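Local coordinates for 6-phosphogluconate dehydratase (Shewanella oneidensis, PDB 2GP4), which catalyses the dehydration of 6-phosphogluconate to 2-dehydro-3-deoxy-6-phosphogluconate, a characteristic step of the Entner-Doudoroff pathway, at residues 119-124 with 158-163; 167-172 with 279-284; 352-357 with 365-370; 375-380 with 400-405. All blocks are in the same frame, centred on the assembly; numbering follows the deposited sequence.

Interaction 1. Residues 119-124 with 158-163; sequences GSVAQV and VGLSHN
G159, near the C-terminal end of helix 145-160, faces V121 and Q123 on strand 120-124. It presents bare backbone to the strand, and G159 O lies 3.9 Å from Q123 OE1. Two acceptors meeting in this way make no bond. Q123 is steered there by a bend at its second torsion (chi2 -101°), while its NE2 makes weak hydrogen bonds to the carbonyls of P129 and V128. L160 follows and supplies the apolar part. Its CB does not head for the strand, but the branched end swings over, so that CD2 sits 4.2 Å from V121 CG1. The same methyl is 4.2 Å from Q123 OE1. The L160 side chain also touches A168, F165 and F188, an apolar setting that suits a leucine. From L160 to N163 the chain leaves the helix in a type I turn, within which H162 sets its ring edge, in plane, towards G159 O. The arrangement is that of an alpha/beta layer, in which a helix end packs on one face of a small mixed sheet.

Interaction 2. Residues 167-172 with 279-284; sequences GALLLG and KMAAKQ
L169 spreads its two methyls over the backbone and side chains of A281 and A282, so that a single residue of strand 167-171 makes the whole contact with helix 272-287. CD1 lies 4.2 Å from A282 CA and 4.4 Å from A282 CB. The other branch, CD2, comes 3.9 Å from A281 O and is further, 4.5 Å, from A281 CB. L169 CG is anti to its own carbonyl carbon (chi1 -66°), and with the chain extended beyond it (chi2 170°) the fork is carried towards the helix. The two alanines suit the place because their short side chains let the leucine reach the helix backbone, with L169 CA and A282 CA 7.5 Å apart. A281 CB points to the strand, whereas A282 meets the leucine more at its flank. L169 projects from one face of the sheet; A168, on the other face, touches L160 of helix 145-160, so helices lie on both faces of the small mixed sheet, an alpha/beta/alpha layering. V124, L194 and V196 also touch the leucine and extend this apolar layer. Selenomethionine M280 turns to L412 and W414 of strand 411-416, joining the helix to the neighbouring hairpin, and Q284 packs on L194.

Interaction 3. Residues 352-357 with 365-370; sequences LLARVY and NHFHAA
F367 of helix 364-370 meets A354 and V356 in the loop that joins helix 340-347 to it, all within the N-terminal dehydratase family region. The tight part is at A354: its CB lies 3.7 Å from F367 CE1 and 4.1 Å from F367 CD1, approaching the ring obliquely. A methyl is small enough here to bring the ring close to the loop backbone. The ring reaches this position because its CG is anti to the backbone N (chi1 167°), which carries it out from the helix towards the loop. V356 is the looser partner. One branch, CG2, comes to 4.2 Å from F367 CD1, and the two side chains cross obliquely; V356 itself is partly exposed. Between these two contacts R355 points the other way, its long charged chain lying on the solvent side against F434, while M373 packs against F367 from the following helix. No hydrogen bond joins the segments. The loop's backbone is instead bonded to other parts of the chain, L353 to A316 and T428 and R355 to V426. The contact is therefore purely apolar, and its hold comes from burying the phenyl ring rather than from directional bonds.

Interaction 4. Residues 375-380 with 400-405; sequences FLIKEL and RYTQEP
T402 lies against I377 and K378 on helix 372-383, and Y401 against I377; every contact across the two segments is of van der Waals type. The closest centres on the threonine methyl: T402 CG2 is 3.7 Å from K378 CA and 3.8 Å from K378 CB, so it rests on the helix backbone itself. The CG2 methyl of I377 meets the same threonine methyl, 4.0 Å from T402 CG2. The remaining branch, I377 CD1, lies 4.0 Å from Y401 CB, and the isoleucine and tyrosine side chains run side by side in the same direction. A beta-branched isoleucine thus serves two partners at once. The polar groups bond outside the two segments. In T402 the hydroxyl stands between the backbone N and the carbonyl carbon (chi1 68°), which leaves CG2 for the helix while OG1 makes a hydrogen bond with R399 O. Y401 OH is likewise hydrogen-bonded to Q260 O. K378, stretched along its chain until a bend at the last torsion, forms a salt bridge from NZ to D382 OD2, one turn further on. Around the contact, E255 and V256 of helix 252-256 touch I377, and E255 also touches Y401. Beyond T402 the chain enters strand 403-408, which pairs with strand 411-416 as an antiparallel hairpin beside helix 372-383, E404 of the strand touching A374 of the helix.

Overall arrangement
Along the chain the four contacts come in series, none nested in or crossing another. Interaction 1 closes a loop from strand 120-124 to the end of helix 145-160; interaction 2 then begins on strand 167-171, which pairs antiparallel with 120-124, and spans a much longer loop to helix 272-287. The end of helix 145-160 and helix 272-287 sit on different faces of one small sheet. Interaction 3 closes a short loop before helix 364-370, and interaction 4 a longer one from helix 372-383 to strand 403-408. Those two touch at L353, on L376 and L380, and where H368 approaches E404. Helix 272-287 links the small sheet to the hairpin of interaction 4.

Interaction 1. Residues 119-124 with 158-163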
loop_
_atom_site.group_PDB
_atom_site.type_symbol
_atom_site.label_atom_id
_atom_site.label_comp_id
_atom_site.label_asym_id
_atom_site.label_seq_id
_atom_site.Cartn_x
_atom_site.Cartn_y
_atom_site.Cartn_z
ATOM N N GLY A 119 -13.367 -6.643 12.883
ATOM C CA GLY A 119 -13.598 -6.240 11.492
ATOM C C GLY A 119 -14.600 -7.163 10.828
ATOM O O GLY A 119 -14.421 -8.378 10.837
ATOM N N SER A 120 -15.654 -6.587 10.254
ATOM C CA SER A 120 -16.771 -7.377 9.730
ATOM C C SER A 120 -17.353 -6.857 8.411
ATOM O O SER A 120 -17.124 -5.711 8.017
ATOM C CB SER A 120 -17.876 -7.495 10.790
ATOM O OG SER A 120 -18.226 -6.224 11.309
ATOM N N VAL A 121 -18.105 -7.725 7.741
ATOM C CA VAL A 121 -18.732 -7.421 6.459
ATOM C C VAL A 121 -20.248 -7.402 6.645
ATOM O O VAL A 121 -20.871 -8.446 6.842
ATOM C CB VAL A 121 -18.339 -8.472 5.375
ATOM C CG1 VAL A 121 -19.022 -8.178 4.042
ATOM C CG2 VAL A 121 -16.831 -8.539 5.202
ATOM N N ALA A 122 -20.830 -6.210 6.607
ATOM C CA ALA A 122 -22.278 -6.062 6.720
ATOM C C ALA A 122 -22.898 -6.024 5.327
ATOM O O ALA A 122 -22.347 -5.426 4.401
ATOM C CB ALA A 122 -22.630 -4.808 7.505
ATOM N N GLN A 123 -24.048 -6.664 5.176
ATOM C CA GLN A 123 -24.657 -6.807 3.856
ATOM C C GLN A 123 -26.061 -6.199 3.776
ATOM O O GLN A 123 -26.814 -6.209 4.754
ATOM C CB GLN A 123 -24.638 -8.274 3.426
ATOM C CG GLN A 123 -24.748 -9.294 4.573
ATOM C CD GLN A 123 -23.416 -9.940 4.980
ATOM O OE1 GLN A 123 -22.463 -10.003 4.195
ATOM N NE2 GLN A 123 -23.360 -10.441 6.210
ATOM N N VAL A 124 -26.401 -5.667 2.605
ATOM C CA VAL A 124 -27.601 -4.835 2.444
ATOM C C VAL A 124 -28.726 -5.526 1.658
ATOM O O VAL A 124 -28.471 -6.248 0.695
ATOM C CB VAL A 124 -27.241 -3.459 1.801
ATOM C CG1 VAL A 124 -28.470 -2.581 1.612
ATOM C CG2 VAL A 124 -26.218 -2.728 2.654
ATOM N N VAL A 158 -16.710 -16.037 1.724
ATOM C CA VAL A 158 -17.648 -16.904 2.443
ATOM C C VAL A 158 -18.878 -16.125 2.923
ATOM O O VAL A 158 -20.011 -16.597 2.776
ATOM C CB VAL A 158 -16.990 -17.620 3.653
ATOM C CG1 VAL A 158 -17.993 -18.539 4.340
ATOM C CG2 VAL A 158 -15.770 -18.406 3.224
ATOM N N GLY A 159 -18.648 -14.942 3.493
ATOM C CA GLY A 159 -19.736 -14.083 3.960
ATOM C C GLY A 159 -20.655 -13.656 2.827
ATOM O O GLY A 159 -21.880 -13.697 2.953
ATOM N N LEU A 160 -20.060 -13.257 1.707
ATOM C CA LEU A 160 -20.831 -12.808 0.552
ATOM C C LEU A 160 -21.466 -13.941 -0.256
ATOM O O LEU A 160 -22.388 -13.697 -1.034
ATOM C CB LEU A 160 -19.974 -11.918 -0.353
ATOM C CG LEU A 160 -19.517 -10.586 0.247
ATOM C CD1 LEU A 160 -18.390 -9.983 -0.577
ATOM C CD2 LEU A 160 -20.678 -9.594 0.411
ATOM N N SER A 161 -20.994 -15.174 -0.063
ATOM C CA SER A 161 -21.478 -16.314 -0.851
ATOM C C SER A 161 -22.905 -16.767 -0.513
ATOM O O SER A 161 -23.425 -17.694 -1.129
ATOM C CB SER A 161 -20.499 -17.494 -0.784
ATOM O OG SER A 161 -20.553 -18.150 0.469
ATOM N N HIS A 162 -23.533 -16.107 0.459
ATOM C CA HIS A 162 -24.944 -16.346 0.789
ATOM C C HIS A 162 -25.871 -15.699 -0.247
ATOM O O HIS A 162 -27.053 -16.033 -0.330
ATOM C CB HIS A 162 -25.259 -15.856 2.202
ATOM C CG HIS A 162 -24.444 -16.532 3.260
ATOM N ND1 HIS A 162 -24.730 -17.798 3.723
ATOM C CD2 HIS A 162 -23.338 -16.127 3.933
ATOM C CE1 HIS A 162 -23.845 -18.140 4.642
ATOM N NE2 HIS A 162 -22.986 -17.145 4.786
ATOM N N ASN A 163 -25.313 -14.769 -1.021
ATOM C CA ASN A 163 -25.937 -14.230 -2.235
ATOM C C ASN A 163 -27.378 -13.741 -2.085
ATOM O O ASN A 163 -28.230 -14.025 -2.923
ATOM C CB ASN A 163 -25.830 -15.243 -3.385
ATOM C CG ASN A 163 -26.178 -14.638 -4.729
ATOM O OD1 ASN A 163 -25.803 -13.504 -5.026
ATOM N ND2 ASN A 163 -26.907 -15.389 -5.545
#

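Interaction 2. Residues 167-172 with 279-284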
loop_
_atom_site.group_PDB
_atom_site.type_symbol
_atom_site.label_atom_id
_atom_site.label_comp_id
_atom_site.label_asym_id
_atom_site.label_seq_id
_atom_site.Cartn_x
_atom_site.Cartn_y
_atom_site.Cartn_z
ATOM N N GLY A 167 -26.314 -5.188 -2.164
ATOM C CA GLY A 167 -25.116 -4.395 -1.943
ATOM C C GLY A 167 -24.528 -4.756 -0.596
ATOM O O GLY A 167 -25.095 -5.570 0.135
ATOM N N ALA A 168 -23.398 -4.148 -0.254
ATOM C CA ALA A 168 -22.725 -4.474 0.994
ATOM C C ALA A 168 -21.987 -3.292 1.622
ATOM O O ALA A 168 -21.737 -2.273 0.974
ATOM C CB ALA A 168 -21.778 -5.660 0.792
ATOM N N LEU A 169 -21.667 -3.447 2.905
ATOM C CA LEU A 169 -20.866 -2.485 3.648
ATOM C C LEU A 169 -19.668 -3.185 4.283
ATOM O O LEU A 169 -19.794 -4.277 4.838
ATOM C CB LEU A 169 -21.715 -1.781 4.707
ATOM C CG LEU A 169 -22.841 -0.874 4.197
ATOM C CD1 LEU A 169 -23.751 -0.440 5.343
ATOM C CD2 LEU A 169 -22.290 0.341 3.473
ATOM N N LEU A 170 -18.503 -2.555 4.190
ATOM C CA LEU A 170 -17.267 -3.151 4.680
ATOM C C LEU A 170 -16.660 -2.315 5.806
ATOM O O LEU A 170 -16.383 -1.129 5.626
ATOM C CB LEU A 170 -16.271 -3.342 3.526
ATOM C CG LEU A 170 -16.782 -4.019 2.244
ATOM C CD1 LEU A 170 -15.719 -4.051 1.157
ATOM C CD2 LEU A 170 -17.297 -5.431 2.518
ATOM N N LEU A 171 -16.471 -2.942 6.968
ATOM C CA LEU A 171 -15.961 -2.263 8.159
ATOM C C LEU A 171 -14.529 -2.709 8.470
ATOM O O LEU A 171 -14.321 -3.700 9.179
ATOM C CB LEU A 171 -16.874 -2.535 9.369
ATOM C CG LEU A 171 -18.404 -2.533 9.248
ATOM C CD1 LEU A 171 -19.037 -2.862 10.596
ATOM C CD2 LEU A 171 -18.957 -1.219 8.716
ATOM N N GLY A 172 -13.545 -1.980 7.951
ATOM C CA GLY A 172 -12.152 -2.408 8.064
ATOM C C GLY A 172 -11.147 -1.340 8.450
ATOM O O GLY A 172 -11.291 -0.169 8.087
ATOM N N LYS A 279 -24.677 6.619 8.778
ATOM C CA LYS A 279 -26.047 6.605 8.278
ATOM C C LYS A 279 -26.067 6.878 6.778
ATOM O O LYS A 279 -26.816 6.240 6.032
ATOM C CB LYS A 279 -26.913 7.641 9.006
ATOM C CG LYS A 279 -26.734 7.709 10.522
ATOM C CD LYS A 279 -27.482 6.604 11.258
ATOM C CE LYS A 279 -27.479 6.845 12.764
ATOM N NZ LYS A 279 -28.180 8.111 13.135
HETATM N N MSE A 280 -25.241 7.829 6.344
HETATM C CA MSE A 280 -25.161 8.198 4.935
HETATM C C MSE A 280 -24.608 7.049 4.096
HETATM O O MSE A 280 -25.094 6.787 2.996
HETATM C CB MSE A 280 -24.312 9.458 4.753
HETATM C CG MSE A 280 -24.372 10.043 3.356
HETATM SE SE MSE A 280 -26.158 10.689 2.944
HETATM C CE MSE A 280 -26.108 10.565 0.994
ATOM N N ALA A 281 -23.599 6.365 4.627
ATOM C CA ALA A 281 -23.019 5.200 3.964
ATOM C C ALA A 281 -24.084 4.148 3.658
ATOM O O ALA A 281 -24.117 3.617 2.553
ATOM C CB ALA A 281 -21.895 4.608 4.799
ATOM N N ALA A 282 -24.958 3.877 4.630
ATOM C CA ALA A 282 -26.064 2.922 4.473
ATOM C C ALA A 282 -27.046 3.337 3.384
ATOM O O ALA A 282 -27.397 2.530 2.523
ATOM C CB ALA A 282 -26.802 2.720 5.802
ATOM N N LYS A 283 -27.483 4.593 3.424
ATOM C CA LYS A 283 -28.428 5.121 2.439
ATOM C C LYS A 283 -27.839 5.136 1.027
ATOM O O LYS A 283 -28.541 4.858 0.051
ATOM C CB LYS A 283 -28.883 6.534 2.822
ATOM C CG LYS A 283 -29.807 6.604 4.035
ATOM C CD LYS A 283 -30.347 8.019 4.242
ATOM C CE LYS A 283 -31.370 8.081 5.377
ATOM N NZ LYS A 283 -30.788 7.790 6.725
ATOM N N GLN A 284 -26.549 5.451 0.931
ATOM C CA GLN A 284 -25.890 5.621 -0.356
ATOM C C GLN A 284 -25.756 4.317 -1.144
ATOM O O GLN A 284 -25.938 4.323 -2.363
ATOM C CB GLN A 284 -24.537 6.328 -0.182
ATOM C CG GLN A 284 -23.793 6.648 -1.476
ATOM C CD GLN A 284 -24.498 7.671 -2.365
ATOM O OE1 GLN A 284 -25.534 8.225 -2.007
ATOM N NE2 GLN A 284 -23.924 7.922 -3.533
#

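Interaction 3. Residues 352-357 with 365-370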
loop_
_atom_site.group_PDB
_atom_site.type_symbol
_atom_site.label_atom_id
_atom_site.label_comp_id
_atom_site.label_asym_id
_atom_site.label_seq_id
_atom_site.Cartn_x
_atom_site.Cartn_y
_atom_site.Cartn_z
ATOM N N LEU A 352 6.369 14.600 -3.963
ATOM C CA LEU A 352 6.082 14.293 -2.572
ATOM C C LEU A 352 5.438 15.515 -1.919
ATOM O O LEU A 352 6.004 16.611 -1.934
ATOM C CB LEU A 352 7.351 13.876 -1.821
ATOM C CG LEU A 352 7.182 13.506 -0.346
ATOM C CD1 LEU A 352 6.373 12.198 -0.185
ATOM C CD2 LEU A 352 8.535 13.412 0.355
ATOM N N LEU A 353 4.258 15.307 -1.344
ATOM C CA LEU A 353 3.415 16.388 -0.848
ATOM C C LEU A 353 3.132 16.323 0.659
ATOM O O LEU A 353 2.651 17.293 1.241
ATOM C CB LEU A 353 2.096 16.396 -1.631
ATOM C CG LEU A 353 1.873 17.387 -2.785
ATOM C CD1 LEU A 353 3.139 17.746 -3.564
ATOM C CD2 LEU A 353 0.760 16.895 -3.716
ATOM N N ALA A 354 3.425 15.186 1.290
ATOM C CA ALA A 354 3.104 15.008 2.709
ATOM C C ALA A 354 4.211 14.342 3.517
ATOM O O ALA A 354 4.856 13.412 3.045
ATOM C CB ALA A 354 1.795 14.237 2.871
ATOM N N ARG A 355 4.417 14.841 4.734
ATOM C CA ARG A 355 5.281 14.204 5.730
ATOM C C ARG A 355 4.450 13.717 6.907
ATOM O O ARG A 355 4.131 14.493 7.808
ATOM C CB ARG A 355 6.326 15.184 6.256
ATOM C CG ARG A 355 7.612 15.231 5.480
ATOM C CD ARG A 355 8.647 15.990 6.286
ATOM N NE ARG A 355 9.574 16.718 5.427
ATOM C CZ ARG A 355 10.129 17.888 5.742
ATOM N NH1 ARG A 355 9.841 18.482 6.899
ATOM N NH2 ARG A 355 10.964 18.473 4.891
ATOM N N VAL A 356 4.107 12.432 6.893
ATOM C CA VAL A 356 3.318 11.822 7.963
ATOM C C VAL A 356 4.226 10.914 8.788
ATOM O O VAL A 356 5.153 10.325 8.242
ATOM C CB VAL A 356 2.112 11.026 7.400
ATOM C CG1 VAL A 356 1.209 10.526 8.527
ATOM C CG2 VAL A 356 1.315 11.887 6.428
ATOM N N TYR A 357 3.917 10.793 10.083
ATOM C CA TYR A 357 4.789 10.207 11.125
ATOM C C TYR A 357 5.991 9.368 10.684
ATOM O O TYR A 357 7.124 9.801 10.895
ATOM C CB TYR A 357 3.992 9.486 12.237
ATOM C CG TYR A 357 4.845 8.569 13.107
ATOM C CD1 TYR A 357 5.788 9.090 14.001
ATOM C CD2 TYR A 357 4.713 7.180 13.029
ATOM C CE1 TYR A 357 6.580 8.249 14.793
ATOM C CE2 TYR A 357 5.496 6.330 13.816
ATOM C CZ TYR A 357 6.425 6.873 14.694
ATOM O OH TYR A 357 7.193 6.037 15.469
ATOM N N ASN A 365 -3.853 13.057 12.174
ATOM C CA ASN A 365 -4.713 14.179 12.569
ATOM C C ASN A 365 -4.080 15.546 12.292
ATOM O O ASN A 365 -4.780 16.498 11.936
ATOM C CB ASN A 365 -5.112 14.063 14.045
ATOM C CG ASN A 365 -5.944 12.818 14.330
ATOM O OD1 ASN A 365 -7.073 12.681 13.846
ATOM N ND2 ASN A 365 -5.389 11.905 15.120
ATOM N N HIS A 366 -2.757 15.622 12.458
ATOM C CA HIS A 366 -1.961 16.806 12.134
ATOM C C HIS A 366 -1.978 17.036 10.620
ATOM O O HIS A 366 -2.116 18.172 10.155
ATOM C CB HIS A 366 -0.516 16.601 12.608
ATOM C CG HIS A 366 0.301 17.857 12.676
ATOM N ND1 HIS A 366 0.096 18.936 11.842
ATOM C CD2 HIS A 366 1.351 18.189 13.464
ATOM C CE1 HIS A 366 0.971 19.883 12.125
ATOM N NE2 HIS A 366 1.744 19.456 13.104
ATOM N N PHE A 367 -1.826 15.948 9.866
ATOM C CA PHE A 367 -1.934 15.967 8.412
ATOM C C PHE A 367 -3.289 16.521 7.973
ATOM O O PHE A 367 -3.359 17.371 7.082
ATOM C CB PHE A 367 -1.707 14.558 7.845
ATOM C CG PHE A 367 -2.087 14.406 6.400
ATOM C CD1 PHE A 367 -1.295 14.947 5.394
ATOM C CD2 PHE A 367 -3.232 13.703 6.042
ATOM C CE1 PHE A 367 -1.644 14.800 4.053
ATOM C CE2 PHE A 367 -3.588 13.551 4.702
ATOM C CZ PHE A 367 -2.788 14.100 3.708
ATOM N N HIS A 368 -4.350 16.040 8.620
ATOM C CA HIS A 368 -5.713 16.435 8.292
ATOM C C HIS A 368 -5.993 17.898 8.631
ATOM O O HIS A 368 -6.601 18.609 7.842
ATOM C CB HIS A 368 -6.719 15.516 8.985
ATOM C CG HIS A 368 -8.146 15.896 8.743
ATOM N ND1 HIS A 368 -8.938 16.468 9.715
ATOM C CD2 HIS A 368 -8.919 15.797 7.637
ATOM C CE1 HIS A 368 -10.140 16.698 9.218
ATOM N NE2 HIS A 368 -10.156 16.297 7.959
ATOM N N ALA A 369 -5.533 18.338 9.798
ATOM C CA ALA A 369 -5.682 19.727 10.222
ATOM C C ALA A 369 -4.923 20.722 9.328
ATOM O O ALA A 369 -5.331 21.878 9.198
ATOM C CB ALA A 369 -5.269 19.882 11.679
ATOM N N ALA A 370 -3.836 20.265 8.710
ATOM C CA ALA A 370 -3.055 21.086 7.778
ATOM C C ALA A 370 -3.778 21.339 6.445
ATOM O O ALA A 370 -3.517 22.329 5.766
ATOM C CB ALA A 370 -1.691 20.454 7.527
#

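Interaction 4. Residues 375-380 with 400-405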
loop_
_atom_site.group_PDB
_atom_site.type_symbol
_atom_site.label_atom_id
_atom_site.label_comp_id
_atom_site.label_asym_id
_atom_site.label_seq_id
_atom_site.Cartn_x
_atom_site.Cartn_y
_atom_site.Cartn_z
ATOM N N PHE A 375 -7.247 18.778 0.333
ATOM C CA PHE A 375 -6.204 19.623 -0.249
ATOM C C PHE A 375 -5.327 18.834 -1.221
ATOM O O PHE A 375 -5.101 19.271 -2.347
ATOM C CB PHE A 375 -5.346 20.281 0.838
ATOM C CG PHE A 375 -4.191 21.073 0.300
ATOM C CD1 PHE A 375 -4.378 22.363 -0.184
ATOM C CD2 PHE A 375 -2.914 20.529 0.274
ATOM C CE1 PHE A 375 -3.310 23.101 -0.685
ATOM C CE2 PHE A 375 -1.839 21.258 -0.225
ATOM C CZ PHE A 375 -2.039 22.552 -0.704
ATOM N N LEU A 376 -4.839 17.678 -0.775
ATOM C CA LEU A 376 -3.967 16.831 -1.582
ATOM C C LEU A 376 -4.622 16.479 -2.913
ATOM O O LEU A 376 -3.989 16.553 -3.965
ATOM C CB LEU A 376 -3.631 15.540 -0.829
ATOM C CG LEU A 376 -2.495 14.687 -1.391
ATOM C CD1 LEU A 376 -1.331 14.712 -0.428
ATOM C CD2 LEU A 376 -2.966 13.265 -1.610
ATOM N N ILE A 377 -5.897 16.100 -2.853
ATOM C CA ILE A 377 -6.629 15.666 -4.039
ATOM C C ILE A 377 -6.888 16.827 -4.999
ATOM O O ILE A 377 -6.809 16.644 -6.206
ATOM C CB ILE A 377 -7.909 14.871 -3.666
ATOM C CG1 ILE A 377 -7.512 13.481 -3.143
ATOM C CG2 ILE A 377 -8.858 14.739 -4.854
ATOM C CD1 ILE A 377 -8.660 12.655 -2.597
ATOM N N LYS A 378 -7.156 18.017 -4.469
ATOM C CA LYS A 378 -7.331 19.197 -5.320
ATOM C C LYS A 378 -6.043 19.533 -6.079
ATOM O O LYS A 378 -6.074 19.757 -7.294
ATOM C CB LYS A 378 -7.809 20.406 -4.515
ATOM C CG LYS A 378 -7.987 21.663 -5.362
ATOM C CD LYS A 378 -8.163 22.915 -4.523
ATOM C CE LYS A 378 -8.447 24.117 -5.411
ATOM N NZ LYS A 378 -7.212 24.605 -6.072
ATOM N N GLU A 379 -4.926 19.550 -5.353
ATOM C CA GLU A 379 -3.605 19.801 -5.929
ATOM C C GLU A 379 -3.256 18.826 -7.049
ATOM O O GLU A 379 -2.822 19.241 -8.131
ATOM C CB GLU A 379 -2.527 19.746 -4.848
ATOM C CG GLU A 379 -2.498 20.962 -3.949
ATOM C CD GLU A 379 -2.028 22.202 -4.679
ATOM O OE1 GLU A 379 -0.903 22.178 -5.223
ATOM O OE2 GLU A 379 -2.784 23.197 -4.711
ATOM N N LEU A 380 -3.446 17.535 -6.790
ATOM C CA LEU A 380 -3.109 16.524 -7.778
ATOM C C LEU A 380 -4.031 16.616 -9.000
ATOM O O LEU A 380 -3.563 16.538 -10.140
ATOM C CB LEU A 380 -3.105 15.126 -7.154
ATOM C CG LEU A 380 -2.055 14.887 -6.060
ATOM C CD1 LEU A 380 -2.378 13.619 -5.282
ATOM C CD2 LEU A 380 -0.626 14.845 -6.617
ATOM N N ARG A 400 -15.413 15.647 -6.295
ATOM C CA ARG A 400 -16.263 15.456 -5.113
ATOM C C ARG A 400 -15.441 15.167 -3.857
ATOM O O ARG A 400 -15.896 15.401 -2.730
ATOM C CB ARG A 400 -17.239 14.298 -5.327
ATOM C CG ARG A 400 -18.312 14.552 -6.342
ATOM C CD ARG A 400 -19.106 13.279 -6.610
ATOM N NE ARG A 400 -20.101 13.487 -7.660
ATOM C CZ ARG A 400 -21.300 14.030 -7.466
ATOM N NH1 ARG A 400 -21.677 14.431 -6.258
ATOM N NH2 ARG A 400 -22.129 14.174 -8.488
ATOM N N TYR A 401 -14.233 14.653 -4.060
ATOM C CA TYR A 401 -13.352 14.304 -2.956
ATOM C C TYR A 401 -12.471 15.464 -2.496
ATOM O O TYR A 401 -11.653 15.309 -1.591
ATOM C CB TYR A 401 -12.558 13.029 -3.283
ATOM C CG TYR A 401 -13.423 11.814 -3.121
ATOM C CD1 TYR A 401 -14.343 11.457 -4.104
ATOM C CD2 TYR A 401 -13.372 11.054 -1.959
ATOM C CE1 TYR A 401 -15.169 10.363 -3.946
ATOM C CE2 TYR A 401 -14.195 9.948 -1.789
ATOM C CZ TYR A 401 -15.093 9.609 -2.787
ATOM O OH TYR A 401 -15.918 8.514 -2.638
ATOM N N THR A 402 -12.674 16.631 -3.099
ATOM C CA THR A 402 -12.077 17.877 -2.608
ATOM C C THR A 402 -13.004 18.550 -1.596
ATOM O O THR A 402 -12.700 19.626 -1.085
ATOM C CB THR A 402 -11.756 18.871 -3.752
ATOM O OG1 THR A 402 -12.974 19.365 -4.330
ATOM C CG2 THR A 402 -10.909 18.207 -4.820
ATOM N N GLN A 403 -14.139 17.913 -1.323
ATOM C CA GLN A 403 -15.100 18.427 -0.350
ATOM C C GLN A 403 -15.047 17.664 0.974
ATOM O O GLN A 403 -14.672 16.487 1.017
ATOM C CB GLN A 403 -16.520 18.405 -0.917
ATOM C CG GLN A 403 -16.771 19.401 -2.032
ATOM C CD GLN A 403 -18.216 19.884 -2.063
ATOM O OE1 GLN A 403 -19.154 19.100 -1.876
ATOM N NE2 GLN A 403 -18.400 21.181 -2.292
ATOM N N GLU A 404 -15.440 18.345 2.046
ATOM C CA GLU A 404 -15.321 17.814 3.399
ATOM C C GLU A 404 -16.670 17.775 4.101
ATOM O O GLU A 404 -17.446 18.727 3.995
ATOM C CB GLU A 404 -14.348 18.657 4.225
ATOM C CG GLU A 404 -12.915 18.636 3.736
ATOM C CD GLU A 404 -11.959 19.337 4.694
ATOM O OE1 GLU A 404 -12.201 20.516 5.045
ATOM O OE2 GLU A 404 -10.958 18.701 5.091
ATOM N N PRO A 405 -16.947 16.676 4.833
ATOM C CA PRO A 405 -18.202 16.549 5.564
ATOM C C PRO A 405 -18.243 17.421 6.813
ATOM O O PRO A 405 -17.233 17.601 7.488
ATOM C CB PRO A 405 -18.245 15.066 5.937
ATOM C CG PRO A 405 -16.814 14.642 5.979
ATOM C CD PRO A 405 -16.083 15.490 4.996
#